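Local coordinates for teichoic acid biosynthesis protein F (Staphylococcus epidermidis, PDB 3L7I), which belongs to the TagF family of teichoic acid biosynthesis proteins and has a modelled part of two domains, each built round a parallel sheet, in the GT-B manner, at residues 356-361 and 413-418; 618-623 and 636-641; 642-647 and 664-669. One frame throughout, in Å; residues are numbered along the deposited sequence.

Interaction 1: 356-361 and 413-418; sequences VFESFG and QAYSEA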
loop_
_atom_site.group_PDB
_atom_site.type_symbol
_atom_site.label_atom_id
_atom_site.label_comp_id
_atom_site.label_asym_id
_atom_site.label_seq_id
_atom_site.Cartn_x
_atom_site.Cartn_y
_atom_site.Cartn_z
ATOM N N VAL A 356 -36.914 7.720 3.504
ATOM C CA VAL A 356 -36.832 6.297 3.112
ATOM C C VAL A 356 -37.747 5.396 3.913
ATOM O O VAL A 356 -37.883 5.568 5.122
ATOM C CB VAL A 356 -35.421 5.676 3.273
ATOM C CG1 VAL A 356 -34.949 5.033 1.990
ATOM C CG2 VAL A 356 -34.412 6.675 3.822
ATOM N N PHE A 357 -38.326 4.403 3.241
ATOM C CA PHE A 357 -39.174 3.397 3.878
ATOM C C PHE A 357 -38.647 2.011 3.587
ATOM O O PHE A 357 -38.142 1.749 2.495
ATOM C CB PHE A 357 -40.605 3.490 3.356
ATOM C CG PHE A 357 -41.278 4.767 3.704
ATOM C CD1 PHE A 357 -42.307 4.795 4.619
ATOM C CD2 PHE A 357 -40.857 5.952 3.141
ATOM C CE1 PHE A 357 -42.921 5.992 4.954
ATOM C CE2 PHE A 357 -41.461 7.145 3.469
ATOM C CZ PHE A 357 -42.499 7.167 4.375
ATOM N N GLU A 358 -38.769 1.114 4.556
ATOM C CA GLU A 358 -38.426 -0.265 4.308
ATOM C C GLU A 358 -39.167 -1.084 5.319
ATOM O O GLU A 358 -39.136 -0.790 6.500
ATOM C CB GLU A 358 -36.933 -0.445 4.470
ATOM C CG GLU A 358 -36.358 -1.740 3.965
ATOM C CD GLU A 358 -34.893 -1.896 4.405
ATOM O OE1 GLU A 358 -34.011 -2.268 3.571
ATOM O OE2 GLU A 358 -34.617 -1.612 5.606
ATOM N N SER A 359 -39.884 -2.094 4.866
ATOM C CA SER A 359 -40.452 -3.031 5.820
ATOM C C SER A 359 -39.842 -4.406 5.685
ATOM O O SER A 359 -39.473 -4.840 4.596
ATOM C CB SER A 359 -41.965 -3.113 5.743
ATOM O OG SER A 359 -42.389 -3.524 4.473
ATOM N N PHE A 360 -39.712 -5.058 6.837
ATOM C CA PHE A 360 -39.019 -6.333 6.969
ATOM C C PHE A 360 -37.712 -6.482 6.178
ATOM O O PHE A 360 -37.501 -7.459 5.477
ATOM C CB PHE A 360 -40.003 -7.443 6.708
ATOM C CG PHE A 360 -41.186 -7.365 7.608
ATOM C CD1 PHE A 360 -41.024 -7.526 8.982
ATOM C CD2 PHE A 360 -42.456 -7.093 7.097
ATOM C CE1 PHE A 360 -42.100 -7.458 9.832
ATOM C CE2 PHE A 360 -43.560 -7.015 7.941
ATOM C CZ PHE A 360 -43.388 -7.202 9.314
ATOM N N GLY A 361 -36.846 -5.491 6.316
ATOM C CA GLY A 361 -35.556 -5.538 5.669
ATOM C C GLY A 361 -35.708 -5.645 4.168
ATOM O O GLY A 361 -34.880 -6.261 3.487
ATOM N N GLN A 413 -27.059 6.171 -1.444
ATOM C CA GLN A 413 -27.452 7.561 -1.607
ATOM C C GLN A 413 -28.673 7.862 -0.760
ATOM O O GLN A 413 -28.642 8.735 0.110
ATOM C CB GLN A 413 -27.810 7.826 -3.060
ATOM C CG GLN A 413 -26.919 8.783 -3.812
ATOM C CD GLN A 413 -27.314 8.842 -5.286
ATOM O OE1 GLN A 413 -27.827 9.869 -5.770
ATOM N NE2 GLN A 413 -27.114 7.719 -6.003
ATOM N N ALA A 414 -29.751 7.132 -1.039
ATOM C CA ALA A 414 -31.033 7.368 -0.403
ATOM C C ALA A 414 -30.827 7.470 1.091
ATOM O O ALA A 414 -31.280 8.422 1.723
ATOM C CB ALA A 414 -32.031 6.258 -0.751
ATOM N N TYR A 415 -30.113 6.507 1.656
ATOM C CA TYR A 415 -29.877 6.515 3.097
ATOM C C TYR A 415 -28.960 7.649 3.601
ATOM O O TYR A 415 -29.140 8.163 4.709
ATOM C CB TYR A 415 -29.397 5.144 3.571
ATOM C CG TYR A 415 -30.557 4.233 3.769
ATOM C CD1 TYR A 415 -31.323 4.318 4.919
ATOM C CD2 TYR A 415 -30.922 3.331 2.790
ATOM C CE1 TYR A 415 -32.390 3.523 5.095
ATOM C CE2 TYR A 415 -31.988 2.534 2.952
ATOM C CZ TYR A 415 -32.724 2.632 4.107
ATOM O OH TYR A 415 -33.813 1.821 4.283
ATOM N N SER A 416 -27.981 8.033 2.789
ATOM C CA SER A 416 -27.188 9.200 3.089
ATOM C C SER A 416 -28.023 10.476 2.970
ATOM O O SER A 416 -27.892 11.398 3.783
ATOM C CB SER A 416 -26.016 9.279 2.127
ATOM O OG SER A 416 -25.225 10.429 2.405
ATOM N N GLU A 417 -28.880 10.533 1.955
ATOM C CA GLU A 417 -29.584 11.772 1.649
ATOM C C GLU A 417 -30.796 12.019 2.523
ATOM O O GLU A 417 -31.241 13.149 2.646
ATOM C CB GLU A 417 -30.001 11.826 0.178
ATOM C CG GLU A 417 -28.856 12.123 -0.786
ATOM C CD GLU A 417 -29.326 12.267 -2.231
ATOM O OE1 GLU A 417 -30.473 12.731 -2.443
ATOM O OE2 GLU A 417 -28.545 11.915 -3.148
ATOM N N ALA A 418 -31.331 10.975 3.143
ATOM C CA ALA A 418 -32.621 11.115 3.826
ATOM C C ALA A 418 -32.558 11.841 5.171
ATOM O O ALA A 418 -31.630 11.660 5.958
ATOM C CB ALA A 418 -33.295 9.768 3.976
#
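With CG anti to the backbone N (chi1 -167°) and the chain extended beyond it, Glu358 carries its carboxylate across the hydroxyl end of Tyr415 at about a right angle. Val356, two residues earlier and pointing to the same side of its strand, spreads its two methyl groups between the same ring and the end of the helix. Its CG1 lies over one face of the Tyr415 ring, 4.2 Å from the centroid and 22° off the normal, a CH-pi contact displaced toward the rim, where CZ is the closest ring atom at 3.9 Å. The same methyl meets Ala414 CB at 4.2 Å. CG2 turns to the other end of the segment and rests on the methyl of Ala418, so one valine bridges three positions spread over a turn of helix and its exit. These contacts belong to a Rossmann-like parallel sheet: the axes of helix 413-417 and strand 356-358 are 9.6 Å apart at closest, their N-to-C directions 124° apart, and the full helix 409-417 then feeds strand 418-423, which pairs beside 354-358 through backbone bonds of Val356 to His420 and Val422. Ala418 marks the changeover, being the first residue to leave helical geometry. The polar end of the contact is looser. Glu358 OE2 stands 3.8 Å from Tyr415 OH, too far for a hydrogen bond, while OE1 is held by Ser388 and in a salt bridge to Arg406. Tyr411 packs edge-to-face with Tyr415, and Ile386 of strand 384-389 touches both Val356 and Ala414.

Interaction 2: 618-623 and 636-641; sequences CLITDY and PQFFFA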
loop_
_atom_site.group_PDB
_atom_site.type_symbol
_atom_site.label_atom_id
_atom_site.label_comp_id
_atom_site.label_asym_id
_atom_site.label_seq_id
_atom_site.Cartn_x
_atom_site.Cartn_y
_atom_site.Cartn_z
ATOM N N CYS A 618 -63.124 -15.382 13.031
ATOM C CA CYS A 618 -62.326 -15.731 14.196
ATOM C C CYS A 618 -60.898 -16.014 13.765
ATOM O O CYS A 618 -60.630 -16.172 12.575
ATOM C CB CYS A 618 -62.900 -16.937 14.938
ATOM S SG CYS A 618 -62.863 -18.512 14.025
ATOM N N LEU A 619 -59.993 -16.073 14.743
ATOM C CA LEU A 619 -58.579 -16.364 14.529
ATOM C C LEU A 619 -58.207 -17.667 15.231
ATOM O O LEU A 619 -58.574 -17.885 16.389
ATOM C CB LEU A 619 -57.725 -15.237 15.105
ATOM C CG LEU A 619 -56.466 -14.942 14.280
ATOM C CD1 LEU A 619 -55.447 -14.129 15.056
ATOM C CD2 LEU A 619 -55.855 -16.223 13.765
ATOM N N ILE A 620 -57.486 -18.553 14.560
ATOM C CA ILE A 620 -56.895 -19.667 15.291
ATOM C C ILE A 620 -55.400 -19.500 15.200
ATOM O O ILE A 620 -54.840 -19.348 14.103
ATOM C CB ILE A 620 -57.285 -21.039 14.730
ATOM C CG1 ILE A 620 -58.798 -21.148 14.613
ATOM C CG2 ILE A 620 -56.741 -22.155 15.615
ATOM C CD1 ILE A 620 -59.236 -22.489 14.102
ATOM N N THR A 621 -54.748 -19.511 16.356
ATOM C CA THR A 621 -53.312 -19.340 16.391
ATOM C C THR A 621 -52.735 -20.144 17.566
ATOM O O THR A 621 -53.433 -20.991 18.129
ATOM C CB THR A 621 -52.978 -17.859 16.462
ATOM O OG1 THR A 621 -51.577 -17.693 16.262
ATOM C CG2 THR A 621 -53.391 -17.275 17.811
ATOM N N ASP A 622 -51.466 -19.928 17.910
ATOM C CA ASP A 622 -50.904 -20.571 19.095
ATOM C C ASP A 622 -50.025 -19.652 19.928
ATOM O O ASP A 622 -50.474 -19.160 20.959
ATOM C CB ASP A 622 -50.170 -21.864 18.746
ATOM C CG ASP A 622 -49.309 -21.726 17.533
ATOM O OD1 ASP A 622 -49.619 -22.383 16.529
ATOM O OD2 ASP A 622 -48.321 -20.960 17.564
ATOM N N TYR A 623 -48.781 -19.432 19.490
ATOM C CA TYR A 623 -47.861 -18.520 20.163
ATOM C C TYR A 623 -47.465 -17.423 19.198
ATOM O O TYR A 623 -46.407 -17.470 18.592
ATOM C CB TYR A 623 -46.597 -19.265 20.603
ATOM C CG TYR A 623 -46.882 -20.676 20.974
ATOM C CD1 TYR A 623 -46.412 -21.723 20.192
ATOM C CD2 TYR A 623 -47.679 -20.970 22.087
ATOM C CE1 TYR A 623 -46.707 -23.035 20.523
ATOM C CE2 TYR A 623 -47.984 -22.272 22.425
ATOM C CZ TYR A 623 -47.497 -23.308 21.645
ATOM O OH TYR A 623 -47.795 -24.615 21.979
ATOM N N PRO A 636 -63.744 -13.735 18.560
ATOM C CA PRO A 636 -63.249 -14.958 19.202
ATOM C C PRO A 636 -61.893 -15.394 18.663
ATOM O O PRO A 636 -61.716 -15.443 17.450
ATOM C CB PRO A 636 -64.293 -16.008 18.810
ATOM C CG PRO A 636 -65.489 -15.239 18.428
ATOM C CD PRO A 636 -65.000 -13.972 17.832
ATOM N N GLN A 637 -60.958 -15.707 19.550
ATOM C CA GLN A 637 -59.724 -16.354 19.137
ATOM C C GLN A 637 -59.667 -17.726 19.800
ATOM O O GLN A 637 -60.300 -17.938 20.835
ATOM C CB GLN A 637 -58.497 -15.524 19.510
ATOM C CG GLN A 637 -58.610 -14.047 19.198
ATOM C CD GLN A 637 -57.260 -13.346 19.182
ATOM O OE1 GLN A 637 -56.223 -13.973 18.936
ATOM N NE2 GLN A 637 -57.265 -12.033 19.422
ATOM N N PHE A 638 -58.941 -18.650 19.170
ATOM C CA PHE A 638 -58.687 -19.992 19.686
ATOM C C PHE A 638 -57.190 -20.230 19.664
ATOM O O PHE A 638 -56.453 -19.576 18.909
ATOM C CB PHE A 638 -59.363 -21.043 18.812
ATOM C CG PHE A 638 -60.858 -21.008 18.871
ATOM C CD1 PHE A 638 -61.554 -21.764 19.824
ATOM C CD2 PHE A 638 -61.586 -20.222 17.983
ATOM C CE1 PHE A 638 -62.944 -21.738 19.883
ATOM C CE2 PHE A 638 -62.971 -20.202 18.048
ATOM C CZ PHE A 638 -63.646 -20.958 18.992
ATOM N N PHE A 639 -56.739 -21.180 20.472
ATOM C CA PHE A 639 -55.319 -21.397 20.663
ATOM C C PHE A 639 -55.007 -22.866 20.677
ATOM O O PHE A 639 -55.125 -23.539 21.692
ATOM C CB PHE A 639 -54.851 -20.680 21.928
ATOM C CG PHE A 639 -55.096 -19.215 21.863
ATOM C CD1 PHE A 639 -54.212 -18.385 21.166
ATOM C CD2 PHE A 639 -56.258 -18.673 22.387
ATOM C CE1 PHE A 639 -54.456 -17.023 21.044
ATOM C CE2 PHE A 639 -56.510 -17.313 22.267
ATOM C CZ PHE A 639 -55.603 -16.482 21.601
ATOM N N PHE A 640 -54.627 -23.357 19.514
ATOM C CA PHE A 640 -54.406 -24.771 19.296
ATOM C C PHE A 640 -52.954 -25.143 19.653
ATOM O O PHE A 640 -52.135 -25.458 18.791
ATOM C CB PHE A 640 -54.725 -25.046 17.840
ATOM C CG PHE A 640 -54.519 -26.442 17.426
ATOM C CD1 PHE A 640 -53.962 -26.723 16.192
ATOM C CD2 PHE A 640 -54.898 -27.485 18.242
ATOM C CE1 PHE A 640 -53.779 -28.040 15.774
ATOM C CE2 PHE A 640 -54.721 -28.808 17.831
ATOM C CZ PHE A 640 -54.156 -29.085 16.598
ATOM N N ALA A 641 -52.643 -25.083 20.939
ATOM C CA ALA A 641 -51.319 -25.445 21.427
ATOM C C ALA A 641 -51.145 -26.965 21.534
ATOM O O ALA A 641 -51.194 -27.529 22.619
ATOM C CB ALA A 641 -51.059 -24.784 22.776
HETATM O O HOH W 1 -51.635 -24.236 15.870
#
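Phe638, Thr621 and Leu619 have the most surface buried here, and they also supply most of the backbone bonds that join the two strands. Phe638 is gripped through both its N and its O: the N gives a hydrogen bond to Leu619 O (2.9 Å), and the O receives one from Thr621 N (3.1 Å), the donor tilted 31° from the carbonyl plane. Leu619 N to Pro636 O and Phe640 N to Thr621 O (3.0 Å) extend this pattern, which with an axis angle of 17° is that of parallel neighbours. The Phe638 side chain shares a face with Ile620, whose CG1 lies 4.2 Å from Phe638 CB; the ring turns an edge to Cys618 SG and packs against helix 670-677. Thr621 and Leu619 project from the other face. Thr621 has OG1 anti to its backbone N (chi1 -170°), where it bonds to Ala544 O, and this leaves CG2 to lie along the Phe639 ring, nearest CE1. Leu619 runs alongside Gln637, CD1 4.0 Å from OE1, while NE2 turns to Met627 O of helix 626-630, the helix of this beta-alpha-beta crossover, which covers the same face. A water donates to both Asp622 OD1 (2.8 Å) and Phe640 O, joining the segments; OD1 also salt-bridges Arg548. Backbone bonds thus fix the register, mostly apolar side chains pack beside Ile620 and Phe638, and the other face mixes Leu619 and Phe639 with Thr621 and Gln637, whose hydroxyl and NE2 find partners outside the strand pair.

Interaction 3: 642-647 and 664-669; sequences YDIDKY and GPIYTE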
loop_
_atom_site.group_PDB
_atom_site.type_symbol
_atom_site.label_atom_id
_atom_site.label_comp_id
_atom_site.label_asym_id
_atom_site.label_seq_id
_atom_site.Cartn_x
_atom_site.Cartn_y
_atom_site.Cartn_z
ATOM N N TYR A 642 -50.929 -27.624 20.406
ATOM C CA TYR A 642 -50.819 -29.073 20.413
ATOM C C TYR A 642 -49.491 -29.540 20.978
ATOM O O TYR A 642 -49.403 -30.612 21.569
ATOM C CB TYR A 642 -51.060 -29.650 19.018
ATOM C CG TYR A 642 -50.175 -29.094 17.927
ATOM C CD1 TYR A 642 -50.611 -28.042 17.118
ATOM C CD2 TYR A 642 -48.926 -29.638 17.679
ATOM C CE1 TYR A 642 -49.819 -27.530 16.110
ATOM C CE2 TYR A 642 -48.116 -29.137 16.672
ATOM C CZ TYR A 642 -48.566 -28.081 15.885
ATOM O OH TYR A 642 -47.753 -27.586 14.879
ATOM N N ASP A 643 -48.457 -28.733 20.804
ATOM C CA ASP A 643 -47.137 -29.087 21.329
ATOM C C ASP A 643 -46.834 -28.373 22.634
ATOM O O ASP A 643 -45.704 -28.368 23.095
ATOM C CB ASP A 643 -46.038 -28.804 20.306
ATOM C CG ASP A 643 -46.082 -27.385 19.776
ATOM O OD1 ASP A 643 -46.976 -26.610 20.182
ATOM O OD2 ASP A 643 -45.208 -27.046 18.952
ATOM N N ILE A 644 -47.865 -27.795 23.233
ATOM C CA ILE A 644 -47.718 -27.005 24.434
ATOM C C ILE A 644 -46.888 -27.657 25.554
ATOM O O ILE A 644 -46.407 -26.958 26.441
ATOM C CB ILE A 644 -49.084 -26.624 24.989
ATOM C CG1 ILE A 644 -48.939 -25.487 26.008
ATOM C CG2 ILE A 644 -49.759 -27.843 25.576
ATOM C CD1 ILE A 644 -50.252 -24.879 26.416
ATOM N N ASP A 645 -46.711 -28.975 25.533
ATOM C CA ASP A 645 -45.879 -29.610 26.555
ATOM C C ASP A 645 -44.406 -29.433 26.225
ATOM O O ASP A 645 -43.598 -29.091 27.086
ATOM C CB ASP A 645 -46.207 -31.087 26.689
ATOM C CG ASP A 645 -47.687 -31.347 26.626
ATOM O OD1 ASP A 645 -48.252 -31.803 27.647
ATOM O OD2 ASP A 645 -48.293 -31.072 25.555
ATOM N N LYS A 646 -44.054 -29.671 24.972
ATOM C CA LYS A 646 -42.699 -29.414 24.523
ATOM C C LYS A 646 -42.263 -28.030 24.989
ATOM O O LYS A 646 -41.199 -27.884 25.573
ATOM C CB LYS A 646 -42.607 -29.524 22.998
ATOM C CG LYS A 646 -42.839 -30.939 22.458
ATOM C CD LYS A 646 -42.702 -31.007 20.934
ATOM C CE LYS A 646 -41.232 -31.047 20.496
ATOM N NZ LYS A 646 -41.103 -30.900 19.014
ATOM N N TYR A 647 -43.104 -27.028 24.742
ATOM C CA TYR A 647 -42.788 -25.629 25.063
ATOM C C TYR A 647 -42.595 -25.311 26.554
ATOM O O TYR A 647 -43.232 -24.396 27.081
ATOM C CB TYR A 647 -43.851 -24.691 24.492
ATOM C CG TYR A 647 -43.454 -23.919 23.249
ATOM C CD1 TYR A 647 -43.152 -24.573 22.058
ATOM C CD2 TYR A 647 -43.419 -22.526 23.257
ATOM C CE1 TYR A 647 -42.807 -23.854 20.909
ATOM C CE2 TYR A 647 -43.074 -21.799 22.120
ATOM C CZ TYR A 647 -42.771 -22.466 20.949
ATOM O OH TYR A 647 -42.428 -21.746 19.820
ATOM N N GLY A 664 -59.241 -16.395 24.448
ATOM C CA GLY A 664 -59.953 -17.602 24.077
ATOM C C GLY A 664 -59.398 -18.837 24.752
ATOM O O GLY A 664 -58.391 -18.787 25.443
ATOM N N PRO A 665 -60.046 -19.972 24.524
ATOM C CA PRO A 665 -59.681 -21.240 25.170
ATOM C C PRO A 665 -58.388 -21.847 24.596
ATOM O O PRO A 665 -58.065 -21.573 23.445
ATOM C CB PRO A 665 -60.862 -22.154 24.819
ATOM C CG PRO A 665 -61.761 -21.339 23.864
ATOM C CD PRO A 665 -61.011 -20.156 23.433
ATOM N N ILE A 666 -57.666 -22.657 25.363
ATOM C CA ILE A 666 -56.543 -23.401 24.790
ATOM C C ILE A 666 -56.990 -24.808 24.441
ATOM O O ILE A 666 -57.509 -25.518 25.287
ATOM C CB ILE A 666 -55.342 -23.520 25.763
ATOM C CG1 ILE A 666 -54.828 -22.133 26.161
ATOM C CG2 ILE A 666 -54.231 -24.384 25.135
ATOM C CD1 ILE A 666 -53.813 -22.147 27.254
ATOM N N TYR A 667 -56.793 -25.225 23.201
ATOM C CA TYR A 667 -57.099 -26.605 22.850
ATOM C C TYR A 667 -55.808 -27.341 22.519
ATOM O O TYR A 667 -54.944 -26.803 21.845
ATOM C CB TYR A 667 -58.088 -26.670 21.669
ATOM C CG TYR A 667 -59.548 -26.505 22.054
ATOM C CD1 TYR A 667 -60.317 -27.595 22.440
ATOM C CD2 TYR A 667 -60.156 -25.259 22.022
ATOM C CE1 TYR A 667 -61.645 -27.444 22.791
ATOM C CE2 TYR A 667 -61.480 -25.098 22.372
ATOM C CZ TYR A 667 -62.220 -26.194 22.758
ATOM O OH TYR A 667 -63.540 -26.025 23.103
ATOM N N THR A 668 -55.665 -28.567 22.993
ATOM C CA THR A 668 -54.503 -29.359 22.621
ATOM C C THR A 668 -54.852 -30.370 21.522
ATOM O O THR A 668 -54.006 -30.744 20.714
ATOM C CB THR A 668 -53.840 -30.036 23.854
ATOM O OG1 THR A 668 -54.843 -30.683 24.667
ATOM C CG2 THR A 668 -53.123 -29.003 24.689
ATOM N N GLU A 669 -56.105 -30.802 21.476
ATOM C CA GLU A 669 -56.564 -31.627 20.363
ATOM C C GLU A 669 -57.444 -30.784 19.430
ATOM O O GLU A 669 -58.169 -29.897 19.872
ATOM C CB GLU A 669 -57.305 -32.884 20.869
ATOM C CG GLU A 669 -58.817 -32.948 20.559
ATOM C CD GLU A 669 -59.699 -32.440 21.697
ATOM O OE1 GLU A 669 -59.282 -31.508 22.417
ATOM O OE2 GLU A 669 -60.818 -32.972 21.876
#
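Tyr642 opens the contact, its CA 4.3 Å from that of Thr668 and its CB 3.6 Å from Thr668 O. Only the root of the side chain takes part, because CG lies between the backbone N and the carbonyl carbon (chi1 55°) and the ring is led off to where OH bonds to Glu551. Two residues on, Ile644 points at the other segment and touches it with both branches. Its CG2 meets Thr668 CG2 at 3.7 Å, the two side chains crossing at about a right angle. The longer branch starts anti to the backbone N (chi1 -164°) and reaches across, where Ile644 CD1 lies 4.2 Å from Ile666 CG2. From Ile644 to Lys646 the backbone takes helical angles without the regular bonds and carries the chain away, Lys646 pairing with Asp550. With 188 Å² buried and no hydrogen bond between the segments, this is a modest apolar contact near the surface. The loop 642-647, which follows strand 637-640, therefore folds against Ile666 of the weakly bonded strand 666-667, one of the two outermost strands of the sheet within the chain, and against Thr668 just beyond it, ahead of helix 670-677.

Overall arrangement
Following the chain from the modelled N-terminal end, interaction 1 comes first and closes a loop of 51 residues within the first parallel-sheet domain of the modelled chain, tying strand 354-358 to the helix that leads into its neighbour 418-423. Interaction 2 lies about 36 Å away between centres, in the second parallel sheet, and closes the short beta-alpha-beta excursion between 618-621 and 637-640. Interaction 3 begins at the very next residue and closes the helix-free loop before edge strand 666-667. The three run in series, without nesting or crossing. Interactions 2 and 3 touch: Phe639 O and Tyr667 N (2.8 Å) join adjacent strands, and Tyr623 OH bonds to Asp643 OD1.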